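Local atomic coordinates of aminoacyltransferase FemA (Staphylococcus aureus, PDB entry 1LRZ), a protein that adds glycines 2 and 3 of the pentaglycine bridge of staphylococcal peptidoglycan, taking them from glycyl-tRNA(Gly). Residues A[114-122]-A[380-390]; A[144-152]-A[365-376]. All blocks are in the same frame, centred on the assembly; numbering follows the deposited sequence.

Contact 1 (A[114-122]-A[380-390]); sequences QYLNHDGEI and VKFKKGYNAEI
Leu116 and Ile390 exchange two backbone hydrogen bonds as an antiparallel hydrogen-bonded pair. Leu116 N gives to Ile390 O at 2.9 Å, and Ile390 N gives to Leu116 O at 2.8 Å. Further along, Lys384 NZ forms a salt bridge with Asp119 OD2 at 2.9 Å, meeting the carboxylate on its syn side. With CG trans to the main-chain nitrogen (chi1 -179°), the extended lysine chain passes His118 CB to get there. A water joins Leu116 O to Glu389 OE1. A second water lies 2.8 Å from His118 ND1 and donates to Ala388 O. His118 NE2 is hydrogen-bonded to Ser159 OG, so both ring nitrogens have partners. The loop is shaped by Asn117 OD1. Its bond from Asp119 N makes an Asx turn, and Glu121 N donates from the opposite face of the amide plane. The buried imidazole is clamped between two CH-pi contacts. Ile390 CD1 sits over its centre, 3.5 Å from the centroid, and Lys384 CA covers the opposite face, nearer the rim. Leu116 CB and Ile390 CB touch at 3.9 Å on one face of the sheet. The loop closes a beta hairpin of strands 112-116 and 122-125, and strand 112-116 pairs with strand 389-393 in the nine-stranded mixed sheet.

Contact 2 (A[144-152]-A[365-376]); sequences GFHKGFDPV and GVSGKFTEDAED
Gly148 N donates to Ser367 O at 2.7 Å, in the carbonyl plane and on a lone pair, with an N-H...O angle of 166°. This is the one direct hydrogen bond between two irregular loops. The first passes from strand 141-142 of the seven-stranded mixed sheet to strand 157-162 of the nine-stranded one. The second runs from strand 360-365, also of the nine-stranded sheet, to helix 377-384. Gly148 has a positive phi that suits glycine, and Lys369 CE packs 3.9 Å from its CA.

Asp376 holds the second loop in shape by taking two bonds from Ser367. Ser367 N reaches OD2 at 2.7 Å, and Ser367 OG gives its proton to OD1 at 2.8 Å. Both come in on the syn side, 33° out of the carboxylate plane. Ser367 OG also accepts from Lys369 N, which makes an ST turn. Asp376 stands at the N-cap position of helix 377-384, but its carboxylate is turned to Ser367 and makes no capping bond.

Phe149 buries the most surface in the contact. Its CZ lies 3.6 Å from Ser367 N and also approaches Asp376 OD2. The ring and the Asp376 carboxylate are nearly perpendicular, with planes 87° apart. Glu375 OE2 comes up to CD1 and CE1 of the same ring. On the first loop's side, Ile155 also touches Phe149.

Lys147 lies along the other end of the contact. Its CB touches Lys369 CG, and its extended chain carries CD to 3.7 Å from Gly368 O. The chain ends at a water, which accepts from Lys147 NZ at 3.2 Å and donates to Gly368 O.

The centres of contacts 1 and 2 lie about 13 Å apart, on the same side of the chain's centre. In sequence, both segments of contact 2 fall between those of contact 1. Only residues 377-379 separate segment 365-376 from segment 380-390, and helix 377-384 runs on into the latter. Phe370 ties the contacts together in space: its CD2 lies 3.3 Å from His118 O, and its CD1 lies 3.4 Å from Gly120 CA. Its side chain also touches Ile390. At the surface, Lys381 NZ forms a salt bridge with Glu372 OE1 at 3.2 Å. Lys383 NZ is hydrogen-bonded to Phe363 O and more weakly to Gly365 O.

Contact 1 (A[114-122]-A[380-390])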
loop_
_atom_site.group_PDB
_atom_site.type_symbol
_atom_site.label_atom_id
_atom_site.label_comp_id
_atom_site.label_asym_id
_atom_site.label_seq_id
_atom_site.Cartn_x
_atom_site.Cartn_y
_atom_site.Cartn_z
ATOM N N GLN A 114 -8.349 3.779 -17.008
ATOM C CA GLN A 114 -9.165 4.953 -16.703
ATOM C C GLN A 114 -8.865 5.494 -15.299
ATOM O O GLN A 114 -8.358 4.767 -14.442
ATOM C CB GLN A 114 -10.659 4.591 -16.748
ATOM C CG GLN A 114 -11.161 4.032 -18.056
ATOM C CD GLN A 114 -12.669 3.830 -18.047
ATOM O OE1 GLN A 114 -13.367 4.323 -18.930
ATOM N NE2 GLN A 114 -13.177 3.101 -17.043
ATOM N N TYR A 115 -9.208 6.763 -15.076
ATOM C CA TYR A 115 -9.050 7.423 -13.780
ATOM C C TYR A 115 -10.464 7.737 -13.310
ATOM O O TYR A 115 -11.300 8.144 -14.109
ATOM C CB TYR A 115 -8.277 8.731 -13.924
ATOM C CG TYR A 115 -6.890 8.539 -14.476
ATOM C CD1 TYR A 115 -6.547 9.009 -15.748
ATOM C CD2 TYR A 115 -5.918 7.879 -13.726
ATOM C CE1 TYR A 115 -5.257 8.818 -16.259
ATOM C CE2 TYR A 115 -4.632 7.685 -14.222
ATOM C CZ TYR A 115 -4.311 8.153 -15.482
ATOM O OH TYR A 115 -3.040 7.959 -15.952
ATOM N N LEU A 116 -10.730 7.542 -12.024
ATOM C CA LEU A 116 -12.057 7.812 -11.469
ATOM C C LEU A 116 -11.911 8.509 -10.125
ATOM O O LEU A 116 -10.799 8.597 -9.599
ATOM C CB LEU A 116 -12.823 6.495 -11.248
ATOM C CG LEU A 116 -13.048 5.600 -12.482
ATOM C CD1 LEU A 116 -11.893 4.613 -12.643
ATOM C CD2 LEU A 116 -14.332 4.834 -12.320
ATOM N N ASN A 117 -13.017 9.017 -9.579
ATOM C CA ASN A 117 -12.972 9.592 -8.235
ATOM C C ASN A 117 -13.538 8.488 -7.347
ATOM O O ASN A 117 -13.975 7.446 -7.852
ATOM C CB ASN A 117 -13.809 10.883 -8.104
ATOM C CG ASN A 117 -15.284 10.695 -8.477
ATOM O OD1 ASN A 117 -15.871 9.632 -8.277
ATOM N ND2 ASN A 117 -15.890 11.760 -8.991
ATOM N N HIS A 118 -13.537 8.687 -6.035
ATOM C CA HIS A 118 -14.037 7.650 -5.143
ATOM C C HIS A 118 -15.547 7.509 -5.076
ATOM O O HIS A 118 -16.060 6.801 -4.210
ATOM C CB HIS A 118 -13.464 7.837 -3.741
ATOM C CG HIS A 118 -11.996 7.549 -3.655
ATOM N ND1 HIS A 118 -11.059 8.246 -4.390
ATOM C CD2 HIS A 118 -11.299 6.666 -2.896
ATOM C CE1 HIS A 118 -9.848 7.813 -4.082
ATOM N NE2 HIS A 118 -9.965 6.854 -3.177
ATOM N N ASP A 119 -16.252 8.183 -5.984
ATOM C CA ASP A 119 -17.703 8.090 -6.057
ATOM C C ASP A 119 -18.025 7.209 -7.261
ATOM O O ASP A 119 -19.188 7.007 -7.601
ATOM C CB ASP A 119 -18.330 9.471 -6.259
ATOM C CG ASP A 119 -18.281 10.335 -5.001
ATOM O OD1 ASP A 119 -18.503 11.554 -5.122
ATOM O OD2 ASP A 119 -18.039 9.813 -3.893
ATOM N N GLY A 120 -16.985 6.699 -7.916
ATOM C CA GLY A 120 -17.197 5.840 -9.067
ATOM C C GLY A 120 -17.418 6.543 -10.398
ATOM O O GLY A 120 -17.835 5.910 -11.369
ATOM N N GLU A 121 -17.139 7.841 -10.454
ATOM C CA GLU A 121 -17.304 8.594 -11.692
ATOM C C GLU A 121 -15.986 8.672 -12.463
ATOM O O GLU A 121 -14.941 9.017 -11.896
ATOM C CB GLU A 121 -17.788 10.011 -11.381
ATOM C CG GLU A 121 -19.083 10.035 -10.592
ATOM C CD GLU A 121 -19.525 11.442 -10.232
ATOM O OE1 GLU A 121 -20.713 11.756 -10.453
ATOM O OE2 GLU A 121 -18.693 12.230 -9.727
ATOM N N ILE A 122 -16.027 8.359 -13.754
ATOM C CA ILE A 122 -14.819 8.424 -14.564
ATOM C C ILE A 122 -14.368 9.882 -14.693
ATOM O O ILE A 122 -15.156 10.757 -15.057
ATOM C CB ILE A 122 -15.055 7.843 -15.969
ATOM C CG1 ILE A 122 -15.327 6.336 -15.864
ATOM C CG2 ILE A 122 -13.854 8.150 -16.873
ATOM C CD1 ILE A 122 -15.799 5.697 -17.171
ATOM N N VAL A 380 -13.189 2.722 1.502
ATOM C CA VAL A 380 -13.116 3.647 0.377
ATOM C C VAL A 380 -13.298 5.097 0.825
ATOM O O VAL A 380 -12.621 5.994 0.315
ATOM C CB VAL A 380 -14.160 3.277 -0.719
ATOM C CG1 VAL A 380 -14.191 4.354 -1.820
ATOM C CG2 VAL A 380 -13.786 1.920 -1.347
ATOM N N LYS A 381 -14.195 5.326 1.780
ATOM C CA LYS A 381 -14.424 6.680 2.302
ATOM C C LYS A 381 -13.156 7.168 3.014
ATOM O O LYS A 381 -12.790 8.347 2.954
ATOM C CB LYS A 381 -15.605 6.679 3.292
ATOM C CG LYS A 381 -16.963 6.445 2.653
ATOM C CD LYS A 381 -18.081 6.434 3.698
ATOM C CE LYS A 381 -19.454 6.256 3.037
ATOM N NZ LYS A 381 -20.578 6.278 4.038
ATOM N N PHE A 382 -12.490 6.247 3.694
ATOM C CA PHE A 382 -11.267 6.577 4.411
ATOM C C PHE A 382 -10.187 7.010 3.410
ATOM O O PHE A 382 -9.567 8.064 3.568
ATOM C CB PHE A 382 -10.840 5.360 5.237
ATOM C CG PHE A 382 -9.502 5.492 5.914
ATOM C CD1 PHE A 382 -8.348 4.991 5.308
ATOM C CD2 PHE A 382 -9.401 6.044 7.190
ATOM C CE1 PHE A 382 -7.107 5.031 5.969
ATOM C CE2 PHE A 382 -8.168 6.093 7.860
ATOM C CZ PHE A 382 -7.024 5.585 7.251
ATOM N N LYS A 383 -9.993 6.218 2.363
ATOM C CA LYS A 383 -8.995 6.531 1.345
ATOM C C LYS A 383 -9.347 7.842 0.636
ATOM O O LYS A 383 -8.477 8.687 0.382
ATOM C CB LYS A 383 -8.897 5.357 0.366
ATOM C CG LYS A 383 -8.387 4.092 1.072
ATOM C CD LYS A 383 -8.285 2.868 0.177
ATOM C CE LYS A 383 -7.756 1.689 1.011
ATOM N NZ LYS A 383 -7.514 0.440 0.241
ATOM N N LYS A 384 -10.634 8.021 0.357
ATOM C CA LYS A 384 -11.134 9.231 -0.290
ATOM C C LYS A 384 -10.735 10.479 0.499
ATOM O O LYS A 384 -10.347 11.504 -0.083
ATOM C CB LYS A 384 -12.664 9.155 -0.398
ATOM C CG LYS A 384 -13.312 10.351 -1.069
ATOM C CD LYS A 384 -14.819 10.210 -1.041
ATOM C CE LYS A 384 -15.501 11.470 -1.553
ATOM N NZ LYS A 384 -16.982 11.288 -1.572
ATOM N N GLY A 385 -10.814 10.372 1.823
ATOM C CA GLY A 385 -10.487 11.484 2.698
ATOM C C GLY A 385 -9.057 11.999 2.614
ATOM O O GLY A 385 -8.787 13.118 3.064
ATOM N N TYR A 386 -8.147 11.201 2.046
ATOM C CA TYR A 386 -6.745 11.595 1.903
ATOM C C TYR A 386 -6.481 12.321 0.582
ATOM O O TYR A 386 -5.340 12.681 0.278
ATOM C CB TYR A 386 -5.834 10.358 1.991
ATOM C CG TYR A 386 -5.564 9.894 3.405
ATOM C CD1 TYR A 386 -4.524 10.442 4.158
ATOM C CD2 TYR A 386 -6.367 8.923 4.001
ATOM C CE1 TYR A 386 -4.291 10.022 5.478
ATOM C CE2 TYR A 386 -6.148 8.503 5.316
ATOM C CZ TYR A 386 -5.112 9.051 6.049
ATOM O OH TYR A 386 -4.897 8.614 7.352
ATOM N N ASN A 387 -7.539 12.525 -0.193
ATOM C CA ASN A 387 -7.465 13.187 -1.493
ATOM C C ASN A 387 -6.838 12.285 -2.546
ATOM O O ASN A 387 -6.244 12.770 -3.495
ATOM C CB ASN A 387 -6.656 14.499 -1.437
ATOM C CG ASN A 387 -6.940 15.402 -2.634
ATOM O OD1 ASN A 387 -6.052 16.073 -3.157
ATOM N ND2 ASN A 387 -8.188 15.423 -3.066
ATOM N N ALA A 388 -6.959 10.977 -2.374
ATOM C CA ALA A 388 -6.416 10.043 -3.344
ATOM C C ALA A 388 -7.359 10.024 -4.540
ATOM O O ALA A 388 -8.457 10.579 -4.470
ATOM C CB ALA A 388 -6.334 8.657 -2.736
ATOM N N GLU A 389 -6.932 9.417 -5.646
ATOM C CA GLU A 389 -7.813 9.302 -6.812
ATOM C C GLU A 389 -7.878 7.815 -7.166
ATOM O O GLU A 389 -7.065 7.040 -6.676
ATOM C CB GLU A 389 -7.272 10.115 -8.003
ATOM C CG GLU A 389 -6.266 9.383 -8.848
ATOM C CD GLU A 389 -5.731 10.218 -10.012
ATOM O OE1 GLU A 389 -6.543 10.769 -10.802
ATOM O OE2 GLU A 389 -4.490 10.307 -10.133
ATOM N N ILE A 390 -8.831 7.398 -7.997
ATOM C CA ILE A 390 -8.897 5.979 -8.357
ATOM C C ILE A 390 -8.237 5.710 -9.717
ATOM O O ILE A 390 -8.435 6.459 -10.678
ATOM C CB ILE A 390 -10.355 5.463 -8.463
ATOM C CG1 ILE A 390 -11.087 5.612 -7.118
ATOM C CG2 ILE A 390 -10.349 3.993 -8.905
ATOM C CD1 ILE A 390 -10.453 4.846 -5.969
HETATM O O HOH W 1 -9.455 11.255 -10.742
HETATM O O HOH W 2 -11.373 10.693 -5.636
#

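Contact 2 (A[144-152]-A[365-376])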
loop_
_atom_site.group_PDB
_atom_site.type_symbol
_atom_site.label_atom_id
_atom_site.label_comp_id
_atom_site.label_asym_id
_atom_site.label_seq_id
_atom_site.Cartn_x
_atom_site.Cartn_y
_atom_site.Cartn_z
ATOM N N GLY A 144 -12.156 -9.339 -19.389
ATOM C CA GLY A 144 -13.301 -8.493 -19.084
ATOM C C GLY A 144 -13.077 -7.463 -17.994
ATOM O O GLY A 144 -12.058 -7.490 -17.293
ATOM N N PHE A 145 -14.032 -6.551 -17.842
ATOM C CA PHE A 145 -13.900 -5.508 -16.832
ATOM C C PHE A 145 -14.458 -5.965 -15.496
ATOM O O PHE A 145 -15.491 -5.489 -15.033
ATOM C CB PHE A 145 -14.576 -4.225 -17.334
ATOM C CG PHE A 145 -13.975 -3.713 -18.616
ATOM C CD1 PHE A 145 -14.540 -4.033 -19.844
ATOM C CD2 PHE A 145 -12.772 -3.009 -18.595
ATOM C CE1 PHE A 145 -13.917 -3.669 -21.035
ATOM C CE2 PHE A 145 -12.137 -2.641 -19.775
ATOM C CZ PHE A 145 -12.712 -2.973 -21.000
ATOM N N HIS A 146 -13.745 -6.899 -14.874
ATOM C CA HIS A 146 -14.180 -7.448 -13.610
ATOM C C HIS A 146 -14.000 -6.466 -12.457
ATOM O O HIS A 146 -13.161 -5.570 -12.491
ATOM C CB HIS A 146 -13.455 -8.769 -13.331
ATOM C CG HIS A 146 -11.959 -8.659 -13.285
ATOM N ND1 HIS A 146 -11.269 -8.404 -12.118
ATOM C CD2 HIS A 146 -11.020 -8.825 -14.251
ATOM C CE1 HIS A 146 -9.969 -8.422 -12.366
ATOM N NE2 HIS A 146 -9.790 -8.674 -13.653
ATOM N N LYS A 147 -14.837 -6.636 -11.447
ATOM C CA LYS A 147 -14.837 -5.802 -10.246
ATOM C C LYS A 147 -14.965 -6.711 -9.032
ATOM O O LYS A 147 -15.396 -7.862 -9.154
ATOM C CB LYS A 147 -16.035 -4.863 -10.246
ATOM C CG LYS A 147 -16.080 -3.857 -11.365
ATOM C CD LYS A 147 -17.407 -3.120 -11.262
ATOM C CE LYS A 147 -17.494 -1.960 -12.223
ATOM N NZ LYS A 147 -18.809 -1.284 -12.038
ATOM N N GLY A 148 -14.624 -6.187 -7.860
ATOM C CA GLY A 148 -14.715 -6.986 -6.652
ATOM C C GLY A 148 -13.421 -7.746 -6.523
ATOM O O GLY A 148 -12.619 -7.740 -7.451
ATOM N N PHE A 149 -13.204 -8.394 -5.385
ATOM C CA PHE A 149 -11.975 -9.143 -5.179
ATOM C C PHE A 149 -12.129 -10.590 -5.633
ATOM O O PHE A 149 -12.881 -11.362 -5.038
ATOM C CB PHE A 149 -11.567 -9.089 -3.708
ATOM C CG PHE A 149 -11.614 -7.709 -3.128
ATOM C CD1 PHE A 149 -12.670 -7.321 -2.308
ATOM C CD2 PHE A 149 -10.622 -6.779 -3.427
ATOM C CE1 PHE A 149 -12.738 -6.026 -1.792
ATOM C CE2 PHE A 149 -10.682 -5.480 -2.918
ATOM C CZ PHE A 149 -11.742 -5.104 -2.099
ATOM N N ASP A 150 -11.413 -10.939 -6.699
ATOM C CA ASP A 150 -11.439 -12.281 -7.264
ATOM C C ASP A 150 -10.432 -13.169 -6.544
ATOM O O ASP A 150 -9.432 -12.686 -6.010
ATOM C CB ASP A 150 -11.100 -12.219 -8.753
ATOM C CG ASP A 150 -11.194 -13.569 -9.429
ATOM O OD1 ASP A 150 -10.319 -14.431 -9.191
ATOM O OD2 ASP A 150 -12.157 -13.768 -10.196
ATOM N N PRO A 151 -10.683 -14.485 -6.516
ATOM C CA PRO A 151 -9.750 -15.388 -5.836
ATOM C C PRO A 151 -8.403 -15.470 -6.551
ATOM O O PRO A 151 -7.360 -15.605 -5.915
ATOM C CB PRO A 151 -10.487 -16.729 -5.857
ATOM C CG PRO A 151 -11.930 -16.332 -5.920
ATOM C CD PRO A 151 -11.902 -15.208 -6.918
ATOM N N VAL A 152 -8.433 -15.373 -7.876
ATOM C CA VAL A 152 -7.215 -15.469 -8.675
ATOM C C VAL A 152 -6.708 -14.147 -9.241
ATOM O O VAL A 152 -5.558 -13.765 -9.014
ATOM C CB VAL A 152 -7.413 -16.433 -9.865
ATOM C CG1 VAL A 152 -6.110 -16.588 -10.633
ATOM C CG2 VAL A 152 -7.909 -17.774 -9.363
ATOM N N GLY A 365 -5.708 -1.682 -3.332
ATOM C CA GLY A 365 -7.015 -2.189 -3.706
ATOM C C GLY A 365 -8.360 -1.708 -3.201
ATOM O O GLY A 365 -8.555 -1.535 -2.003
ATOM N N VAL A 366 -9.279 -1.465 -4.139
ATOM C CA VAL A 366 -10.666 -1.126 -3.800
ATOM C C VAL A 366 -11.479 -2.006 -4.756
ATOM O O VAL A 366 -11.011 -2.331 -5.857
ATOM C CB VAL A 366 -11.023 0.390 -3.985
ATOM C CG1 VAL A 366 -10.110 1.248 -3.099
ATOM C CG2 VAL A 366 -10.922 0.799 -5.444
ATOM N N SER A 367 -12.679 -2.400 -4.341
ATOM C CA SER A 367 -13.507 -3.297 -5.148
ATOM C C SER A 367 -13.900 -2.778 -6.528
ATOM O O SER A 367 -14.066 -3.562 -7.461
ATOM C CB SER A 367 -14.783 -3.665 -4.383
ATOM O OG SER A 367 -15.621 -2.528 -4.255
ATOM N N GLY A 368 -14.046 -1.468 -6.665
ATOM C CA GLY A 368 -14.450 -0.931 -7.954
ATOM C C GLY A 368 -15.967 -0.799 -8.025
ATOM O O GLY A 368 -16.509 -0.274 -8.997
ATOM N N LYS A 369 -16.650 -1.281 -6.990
ATOM C CA LYS A 369 -18.109 -1.194 -6.909
ATOM C C LYS A 369 -18.354 -0.025 -5.957
ATOM O O LYS A 369 -18.420 -0.206 -4.736
ATOM C CB LYS A 369 -18.700 -2.468 -6.301
ATOM C CG LYS A 369 -18.399 -3.762 -7.045
ATOM C CD LYS A 369 -18.947 -4.951 -6.256
ATOM C CE LYS A 369 -18.595 -6.290 -6.890
ATOM N NZ LYS A 369 -19.049 -7.435 -6.024
ATOM N N PHE A 370 -18.474 1.174 -6.501
ATOM C CA PHE A 370 -18.658 2.334 -5.656
ATOM C C PHE A 370 -20.109 2.548 -5.213
ATOM O O PHE A 370 -20.779 3.483 -5.640
ATOM C CB PHE A 370 -18.090 3.576 -6.362
ATOM C CG PHE A 370 -16.620 3.458 -6.687
ATOM C CD1 PHE A 370 -16.198 2.831 -7.859
ATOM C CD2 PHE A 370 -15.657 3.926 -5.798
ATOM C CE1 PHE A 370 -14.840 2.665 -8.138
ATOM C CE2 PHE A 370 -14.288 3.764 -6.065
ATOM C CZ PHE A 370 -13.883 3.135 -7.235
ATOM N N THR A 371 -20.579 1.657 -4.349
ATOM C CA THR A 371 -21.934 1.730 -3.812
ATOM C C THR A 371 -21.862 1.806 -2.289
ATOM O O THR A 371 -20.876 1.382 -1.678
ATOM C CB THR A 371 -22.758 0.488 -4.197
ATOM O OG1 THR A 371 -22.117 -0.681 -3.676
ATOM C CG2 THR A 371 -22.872 0.367 -5.720
ATOM N N GLU A 372 -22.909 2.343 -1.677
ATOM C CA GLU A 372 -22.952 2.465 -0.229
ATOM C C GLU A 372 -22.958 1.102 0.427
ATOM O O GLU A 372 -22.468 0.939 1.547
ATOM C CB GLU A 372 -24.190 3.258 0.204
ATOM C CG GLU A 372 -23.991 4.766 0.141
ATOM C CD GLU A 372 -22.895 5.244 1.085
ATOM O OE1 GLU A 372 -23.068 5.111 2.319
ATOM O OE2 GLU A 372 -21.858 5.747 0.592
ATOM N N ASP A 373 -23.499 0.119 -0.286
ATOM C CA ASP A 373 -23.582 -1.243 0.221
ATOM C C ASP A 373 -22.323 -2.043 -0.099
ATOM O O ASP A 373 -22.176 -3.187 0.337
ATOM C CB ASP A 373 -24.805 -1.948 -0.381
ATOM C CG ASP A 373 -24.627 -2.277 -1.857
ATOM O OD1 ASP A 373 -23.908 -3.252 -2.170
ATOM O OD2 ASP A 373 -25.200 -1.556 -2.705
ATOM N N ALA A 374 -21.415 -1.451 -0.868
ATOM C CA ALA A 374 -20.188 -2.148 -1.221
ATOM C C ALA A 374 -19.504 -2.718 0.018
ATOM O O ALA A 374 -19.487 -2.103 1.083
ATOM C CB ALA A 374 -19.236 -1.211 -1.961
ATOM N N GLU A 375 -18.942 -3.906 -0.141
ATOM C CA GLU A 375 -18.237 -4.591 0.930
ATOM C C GLU A 375 -17.135 -3.732 1.565
ATOM O O GLU A 375 -16.917 -3.790 2.779
ATOM C CB GLU A 375 -17.632 -5.870 0.364
ATOM C CG GLU A 375 -16.789 -6.670 1.318
ATOM C CD GLU A 375 -16.067 -7.796 0.597
ATOM O OE1 GLU A 375 -16.747 -8.569 -0.118
ATOM O OE2 GLU A 375 -14.826 -7.902 0.742
ATOM N N ASP A 376 -16.445 -2.941 0.745
ATOM C CA ASP A 376 -15.361 -2.094 1.233
ATOM C C ASP A 376 -15.730 -0.604 1.271
ATOM O O ASP A 376 -14.853 0.256 1.245
ATOM C CB ASP A 376 -14.105 -2.311 0.367
ATOM C CG ASP A 376 -14.295 -1.862 -1.093
ATOM O OD1 ASP A 376 -15.457 -1.762 -1.554
ATOM O OD2 ASP A 376 -13.274 -1.617 -1.783
HETATM O O HOH W 3 -19.297 0.793 -9.709
#